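Side-chain contacts in probable branched-chain amino acid ABC transporter, amino acid binding protein (Thermus thermophilus, PDB 3LKB), which binds valine and probably delivers branched-chain amino acids to an ABC transporter: residues A[8-13]-A[296-301]; A[66-71]-A[91-96]; A[98-103]-A[314-319]. The protein carries 2 engineered substitutions. One frame throughout, in Å; residues are numbered along the deposited sequence.

Contact 1 (A[8-13]-A[296-301]); sequences VTLFWS and IAVEAI
Leu-10 reaches out of strand 6-14 with both of its methyls and lays them over the flank of helix 285-308. CD1 rests on Ala-297 CB at 4.1 Å, and CD2 comes a little closer to the helix, 3.8 Å from Val-298 CG2. With CG swung opposite the backbone N (chi1 -155°), the isobutyl fork faces the helix and gives each prong a different neighbour. Val-298 answers with the branch that lies beside its own backbone N; its side chain crosses that of Leu-10 at about a right angle, and the two meet through one methyl pair. Ala-297 has only its CB to offer, yet this atom is directed at the strand, and the nearest alpha carbons across the contact, Leu-10 CA and Ala-297 CA, are 8.1 Å apart. All three touching residues are buried, and the contact between the segments is purely apolar, without a hydrogen bond. The backbone of Leu-10 is bonded to Asn-50 and Val-52 of strand 47-55, while its neighbour Phe-11 meets Phe-66 and Ala-70 of helix 60-72. A parallel strand whose successive side chains go to opposite faces, each covered by a different helix, belongs to the alpha/beta lobe of periplasmic binding proteins of the leucine-binding family.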
# COMPACT_ATOMS: atom_id res chain seq x y z
N VAL A 8 10.71 14.46 21.45
CA VAL A 8 10.67 15.18 20.19
C VAL A 8 9.94 14.37 19.06
O VAL A 8 10.26 13.19 18.77
CB VAL A 8 12.08 15.63 19.73
CG1 VAL A 8 12.06 16.10 18.26
CG2 VAL A 8 12.64 16.72 20.65
N THR A 9 8.97 15.03 18.43
CA THR A 9 8.19 14.42 17.39
C THR A 9 8.75 14.60 15.99
O THR A 9 9.06 15.71 15.52
CB THR A 9 6.76 14.83 17.45
OG1 THR A 9 6.21 14.32 18.68
CG2 THR A 9 6.00 14.18 16.26
N LEU A 10 8.90 13.45 15.36
CA LEU A 10 9.36 13.38 14.00
C LEU A 10 8.12 12.99 13.22
O LEU A 10 7.59 11.90 13.41
CB LEU A 10 10.45 12.32 13.90
CG LEU A 10 11.40 12.57 12.74
CD1 LEU A 10 11.91 13.99 12.84
CD2 LEU A 10 12.54 11.61 12.78
N PHE A 11 7.61 13.90 12.40
CA PHE A 11 6.33 13.70 11.76
C PHE A 11 6.46 13.69 10.23
O PHE A 11 7.05 14.57 9.62
CB PHE A 11 5.33 14.74 12.29
CG PHE A 11 4.14 15.01 11.38
CD1 PHE A 11 2.97 14.25 11.47
CD2 PHE A 11 4.19 16.04 10.45
CE1 PHE A 11 1.87 14.52 10.66
CE2 PHE A 11 3.11 16.33 9.65
CZ PHE A 11 1.93 15.55 9.75
N TRP A 12 5.93 12.64 9.61
CA TRP A 12 5.86 12.57 8.15
C TRP A 12 4.43 12.33 7.80
O TRP A 12 3.70 11.61 8.52
CB TRP A 12 6.71 11.40 7.67
CG TRP A 12 6.64 11.12 6.19
CD1 TRP A 12 7.36 11.72 5.24
CD2 TRP A 12 5.79 10.16 5.52
NE1 TRP A 12 7.04 11.20 4.00
CE2 TRP A 12 6.08 10.25 4.14
CE3 TRP A 12 4.78 9.28 5.94
CZ2 TRP A 12 5.46 9.46 3.18
CZ3 TRP A 12 4.14 8.49 4.99
CH2 TRP A 12 4.50 8.58 3.61
N SER A 13 3.98 12.98 6.74
CA SER A 13 2.63 12.73 6.19
C SER A 13 2.78 12.48 4.71
O SER A 13 3.34 13.31 4.01
CB SER A 13 1.71 13.93 6.45
OG SER A 13 0.56 13.90 5.62
N ILE A 296 18.53 13.38 7.56
CA ILE A 296 18.81 14.81 7.54
C ILE A 296 18.18 15.48 8.78
O ILE A 296 18.88 16.19 9.53
CB ILE A 296 18.41 15.50 6.23
CG1 ILE A 296 19.20 14.89 5.07
CG2 ILE A 296 18.65 17.05 6.32
CD1 ILE A 296 18.93 15.48 3.68
N ALA A 297 16.89 15.18 9.01
CA ALA A 297 16.10 15.70 10.15
C ALA A 297 16.75 15.32 11.44
O ALA A 297 17.02 16.16 12.27
CB ALA A 297 14.67 15.18 10.12
N VAL A 298 17.03 14.04 11.62
CA VAL A 298 17.66 13.63 12.83
C VAL A 298 19.06 14.28 12.95
O VAL A 298 19.46 14.72 14.03
CB VAL A 298 17.71 12.10 12.96
CG1 VAL A 298 18.62 11.70 14.17
CG2 VAL A 298 16.30 11.55 13.09
N GLU A 299 19.80 14.40 11.87
CA GLU A 299 21.10 15.08 12.07
C GLU A 299 20.96 16.57 12.42
O GLU A 299 21.76 17.10 13.16
CB GLU A 299 22.05 14.83 10.90
CG GLU A 299 23.36 15.69 10.86
CD GLU A 299 24.41 15.27 11.88
OE1 GLU A 299 24.14 14.32 12.63
OE2 GLU A 299 25.51 15.90 11.94
N ALA A 300 19.96 17.27 11.91
CA ALA A 300 19.82 18.69 12.25
C ALA A 300 19.34 18.87 13.70
O ALA A 300 19.79 19.81 14.37
CB ALA A 300 18.90 19.39 11.31
N ILE A 301 18.47 18.00 14.20
CA ILE A 301 18.08 17.95 15.61
C ILE A 301 19.29 17.74 16.54
O ILE A 301 19.40 18.34 17.56
CB ILE A 301 16.95 16.87 15.91
CG1 ILE A 301 15.61 17.18 15.29
CG2 ILE A 301 16.80 16.64 17.34
CD1 ILE A 301 15.65 18.21 14.42

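Contact 2 (A[66-71]-A[91-96]); sequences FFEEAV and KPLIQE
Phe-67 points its ring at Leu-93 between two successive helices of an alpha/beta lobe, 60-72 and 84-97, which run nearly parallel (10° between the segment axes) with strand 79-81 between them in the chain. The axes stay 12.5 Å apart, so long side chains must bridge the gap. Both principal ones take the same extended course: Phe-67 has CG opposite the backbone N (chi1 180°), and Leu-93 is almost identical in its first torsion. Pointing at each other from facing helices, the two slide past one another in opposite directions. Leu-93 CD2 arrives at the edge of the ring, close to its plane, 4.0 Å from Phe-67 CE2 and 4.2 Å from Phe-67 CD2. The branch point follows, with Leu-93 CG 4.1 Å from Phe-67 CE2. Ile-94, one residue on, approaches the ring obliquely with CG1, 4.3 Å from Phe-67 CZ. Phe-79, on the strand between the helices, stacks on the same ring, which probably helps fix its rotation. Pro-92 has no N-H to give, and the helix is kinked there, the N of Leu-93 also lacking a bond to the preceding turn. On the exposed side, Glu-68 extends its chain (chi2 163°), which brings its carboxylate end nearer the leucine; its OE2, which has a weak hydrogen bond from Gln-64 NE2, ends 4.3 Å from Leu-93 CD2.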
# COMPACT_ATOMS: atom_id res chain seq x y z
N PHE A 66 -3.37 16.91 9.02
CA PHE A 66 -2.32 16.24 9.79
C PHE A 66 -1.17 17.18 10.19
O PHE A 66 -0.61 17.06 11.27
CB PHE A 66 -1.75 15.06 9.04
CG PHE A 66 -2.72 13.94 8.85
CD1 PHE A 66 -3.74 13.71 9.78
CD2 PHE A 66 -2.59 13.06 7.74
CE1 PHE A 66 -4.64 12.67 9.60
CE2 PHE A 66 -3.46 12.01 7.55
CZ PHE A 66 -4.50 11.79 8.47
N PHE A 67 -0.88 18.14 9.33
CA PHE A 67 0.13 19.12 9.60
C PHE A 67 -0.29 20.08 10.69
O PHE A 67 0.53 20.42 11.56
CB PHE A 67 0.41 19.90 8.32
CG PHE A 67 1.45 20.96 8.47
CD1 PHE A 67 2.75 20.64 8.92
CD2 PHE A 67 1.15 22.26 8.16
CE1 PHE A 67 3.71 21.61 9.05
CE2 PHE A 67 2.12 23.26 8.27
CZ PHE A 67 3.40 22.95 8.71
N GLU A 68 -1.55 20.52 10.64
CA GLU A 68 -2.06 21.44 11.66
C GLU A 68 -2.05 20.80 13.04
O GLU A 68 -1.59 21.43 13.98
CB GLU A 68 -3.41 22.03 11.33
CG GLU A 68 -3.30 23.09 10.25
CD GLU A 68 -4.63 23.43 9.58
OE1 GLU A 68 -5.63 22.64 9.67
OE2 GLU A 68 -4.66 24.49 8.92
N GLU A 69 -2.52 19.55 13.11
CA GLU A 69 -2.48 18.75 14.33
C GLU A 69 -1.05 18.64 14.80
O GLU A 69 -0.78 18.93 15.97
CB GLU A 69 -3.06 17.34 14.15
CG GLU A 69 -2.59 16.32 15.22
CD GLU A 69 -2.72 14.83 14.78
OE1 GLU A 69 -2.10 14.43 13.75
OE2 GLU A 69 -3.43 14.08 15.48
N ALA A 70 -0.15 18.26 13.90
CA ALA A 70 1.25 18.10 14.25
C ALA A 70 1.93 19.42 14.69
O ALA A 70 2.87 19.36 15.46
CB ALA A 70 2.03 17.46 13.11
N VAL A 71 1.50 20.57 14.20
CA VAL A 71 2.15 21.80 14.65
C VAL A 71 1.59 22.16 16.04
O VAL A 71 2.36 22.46 16.99
CB VAL A 71 2.12 23.01 13.60
CG1 VAL A 71 0.75 23.15 12.95
CG2 VAL A 71 2.47 24.33 14.26
N LYS A 91 2.95 25.91 1.31
CA LYS A 91 4.08 26.88 1.32
C LYS A 91 3.77 28.17 2.13
O LYS A 91 4.54 28.52 3.04
CB LYS A 91 4.56 27.24 -0.10
CG LYS A 91 5.51 26.24 -0.78
CD LYS A 91 5.89 26.71 -2.21
CE LYS A 91 7.17 27.62 -2.18
NZ LYS A 91 7.55 28.16 -3.54
N PRO A 92 2.63 28.85 1.86
CA PRO A 92 2.36 30.08 2.66
C PRO A 92 2.37 29.84 4.18
O PRO A 92 2.88 30.67 4.94
CB PRO A 92 0.93 30.49 2.21
CG PRO A 92 0.86 29.99 0.78
CD PRO A 92 1.61 28.64 0.80
N LEU A 93 1.79 28.72 4.61
CA LEU A 93 1.71 28.40 6.02
C LEU A 93 3.08 27.96 6.57
O LEU A 93 3.46 28.33 7.70
CB LEU A 93 0.66 27.33 6.21
CG LEU A 93 0.27 26.89 7.61
CD1 LEU A 93 -0.20 28.10 8.43
CD2 LEU A 93 -0.86 25.85 7.42
N ILE A 94 3.84 27.20 5.78
CA ILE A 94 5.19 26.81 6.21
C ILE A 94 6.07 28.03 6.49
O ILE A 94 6.72 28.12 7.50
CB ILE A 94 5.87 25.87 5.17
CG1 ILE A 94 5.06 24.56 5.04
CG2 ILE A 94 7.34 25.63 5.56
CD1 ILE A 94 5.60 23.54 4.13
N GLN A 95 6.10 28.93 5.51
CA GLN A 95 6.72 30.23 5.60
C GLN A 95 6.24 31.01 6.84
O GLN A 95 7.07 31.54 7.60
CB GLN A 95 6.44 31.02 4.31
CG GLN A 95 7.14 32.40 4.20
CD GLN A 95 8.65 32.27 4.00
OE1 GLN A 95 9.15 31.26 3.45
NE2 GLN A 95 9.39 33.30 4.46
N GLU A 96 4.92 31.07 7.07
CA GLU A 96 4.38 31.89 8.20
C GLU A 96 4.86 31.37 9.52
O GLU A 96 5.34 32.10 10.34
CB GLU A 96 2.84 31.95 8.19
CG GLU A 96 2.20 32.58 9.48
CD GLU A 96 0.66 32.53 9.49
OE1 GLU A 96 0.02 32.78 8.43
OE2 GLU A 96 0.08 32.23 10.57

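Contact 3 (A[98-103]-A[314-319]); sequences RIPTIP and ETVYQA
This is a buried apolar contact between the turn leading out of helix 84-97 into strand 101-103 and the side of helix 313-321, two parts of the lobe separated by some two hundred residues of chain. Pro-100 carries it. The tip of its ring, CG, fits against the helix where Val-316 and Tyr-317 follow each other: Pro-100 CG is 4.0 Å from Val-316 CG1 and 3.9 Å from Tyr-317 CB. The same carbon also lies 3.9 Å from Tyr-317 N, so the ring reaches down to the helix backbone, and the nearest alpha carbons, Pro-100 CA and Tyr-317 CA, are only 6.0 Å apart. Tyr-317 crosses the proline at about a right angle and touches it with its CB; CG stands opposite the backbone N (chi1 174°), which turns the aromatic ring away from the proline, to meet the ring of Tyr-118.

Several bonds hold the turn. Arg-98 closes the preceding helix with positive phi in a Schellman motif, its carbonyl O receives a hydrogen bond from Asn-313 ND2, and its NH1 is bonded to Tyr-118 OH. Thr-101 OG1 donates back to Ile-99 O over 3.0 Å, with a C=O...O angle of 147° and the hydroxyl tilted 28° from the carbonyl plane, bracing the backbone on both sides of Pro-100. At the outer end Arg-98 NE and Glu-314 OE2 remain 6.5 Å apart, so their opposite charges probably attract only weakly. Between the two segments the hold is probably mostly burial of hydrocarbon, the compact proline ring, which restrains its own backbone, resting on the side of the helix, with the Asn-313 bond to Arg-98 O adding one polar link beside it.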
# COMPACT_ATOMS: atom_id res chain seq x y z
N ARG A 98 7.47 29.39 9.94
CA ARG A 98 8.90 29.15 9.91
C ARG A 98 9.32 27.72 10.32
O ARG A 98 10.26 27.55 11.08
CB ARG A 98 9.63 30.14 10.84
CG ARG A 98 9.27 31.60 10.66
CD ARG A 98 9.99 32.46 11.65
NE ARG A 98 9.55 33.85 11.60
CZ ARG A 98 10.09 34.81 10.83
NH1 ARG A 98 11.11 34.56 10.00
NH2 ARG A 98 9.62 36.05 10.88
N ILE A 99 8.63 26.69 9.87
CA ILE A 99 9.20 25.37 10.14
C ILE A 99 9.90 24.71 8.96
O ILE A 99 9.27 24.46 7.93
CB ILE A 99 8.27 24.38 10.90
CG1 ILE A 99 7.43 23.56 9.96
CG2 ILE A 99 7.40 25.06 12.05
CD1 ILE A 99 7.29 22.18 10.55
N PRO A 100 11.20 24.41 9.11
CA PRO A 100 11.97 23.69 8.07
C PRO A 100 11.26 22.45 7.61
O PRO A 100 10.79 21.68 8.43
CB PRO A 100 13.25 23.28 8.79
CG PRO A 100 13.40 24.28 9.88
CD PRO A 100 11.98 24.58 10.35
N THR A 101 11.23 22.23 6.30
CA THR A 101 10.40 21.20 5.71
C THR A 101 11.22 20.49 4.71
O THR A 101 11.78 21.14 3.80
CB THR A 101 9.20 21.84 5.01
OG1 THR A 101 8.35 22.36 6.02
CG2 THR A 101 8.40 20.86 4.17
N ILE A 102 11.32 19.18 4.87
CA ILE A 102 12.11 18.38 3.95
C ILE A 102 11.16 17.48 3.18
O ILE A 102 10.65 16.51 3.76
CB ILE A 102 13.13 17.52 4.72
CG1 ILE A 102 13.97 18.44 5.60
CG2 ILE A 102 13.94 16.65 3.75
CD1 ILE A 102 14.83 17.70 6.67
N PRO A 103 10.88 17.79 1.90
CA PRO A 103 9.93 17.04 1.08
C PRO A 103 10.53 15.82 0.33
O PRO A 103 11.68 15.84 -0.09
CB PRO A 103 9.46 18.08 0.06
CG PRO A 103 10.19 19.33 0.33
CD PRO A 103 11.35 18.99 1.18
N GLU A 314 13.55 27.08 15.07
CA GLU A 314 14.64 28.04 14.85
C GLU A 314 16.01 27.41 14.96
O GLU A 314 16.86 27.62 14.10
CB GLU A 314 14.50 29.26 15.76
CG GLU A 314 13.29 30.14 15.38
CD GLU A 314 12.80 31.01 16.55
OE1 GLU A 314 13.58 31.84 17.08
OE2 GLU A 314 11.62 30.85 16.94
N THR A 315 16.24 26.60 15.98
CA THR A 315 17.56 26.03 16.15
C THR A 315 17.83 25.00 15.09
O THR A 315 18.99 24.92 14.60
CB THR A 315 17.80 25.44 17.54
OG1 THR A 315 16.85 24.40 17.80
CG2 THR A 315 17.63 26.52 18.58
N VAL A 316 16.80 24.23 14.73
CA VAL A 316 16.89 23.23 13.67
C VAL A 316 17.17 23.90 12.33
O VAL A 316 18.00 23.42 11.56
CB VAL A 316 15.62 22.40 13.55
CG1 VAL A 316 15.51 21.77 12.17
CG2 VAL A 316 15.59 21.35 14.60
N TYR A 317 16.49 25.03 12.09
CA TYR A 317 16.78 25.86 10.92
C TYR A 317 18.30 26.21 10.85
O TYR A 317 18.94 26.00 9.79
CB TYR A 317 15.86 27.10 10.84
CG TYR A 317 16.24 28.08 9.72
CD1 TYR A 317 15.83 27.86 8.40
CD2 TYR A 317 17.03 29.19 9.97
CE1 TYR A 317 16.19 28.73 7.36
CE2 TYR A 317 17.40 30.07 8.93
CZ TYR A 317 16.98 29.81 7.63
OH TYR A 317 17.33 30.64 6.58
N GLN A 318 18.88 26.64 11.98
CA GLN A 318 20.28 27.13 12.05
C GLN A 318 21.24 26.00 11.83
O GLN A 318 22.30 26.16 11.23
CB GLN A 318 20.58 27.80 13.39
CG GLN A 318 19.85 29.13 13.67
CD GLN A 318 20.20 30.20 12.64
OE1 GLN A 318 21.34 30.26 12.17
NE2 GLN A 318 19.22 31.04 12.28
N ALA A 319 20.88 24.84 12.34
CA ALA A 319 21.65 23.62 12.08
C ALA A 319 21.66 23.27 10.58
O ALA A 319 22.68 22.91 10.05
CB ALA A 319 21.11 22.47 12.91

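In the fold
From the N terminus, strand 8-13 opens contact 1 and waits almost three hundred residues for its partner. Within that span contact 2 opens and closes early, joining helices 60-72 and 84-97 across a short excursion through strand 79-81. Contact 3 opens directly afterwards, at 98-103. Helix 285-308 then closes contact 1, and helix 313-321, next in the chain, closes contact 3, so these two long loops cross. Physically the three adjoin: Ser-13 lies against Phe-66, Ile-94 packs on Ile-99 and Thr-101, and Ile-296 meets Ile-102. Contacts 1 and 3 tie the early strands to late helices, while contact 2 joins two early helices.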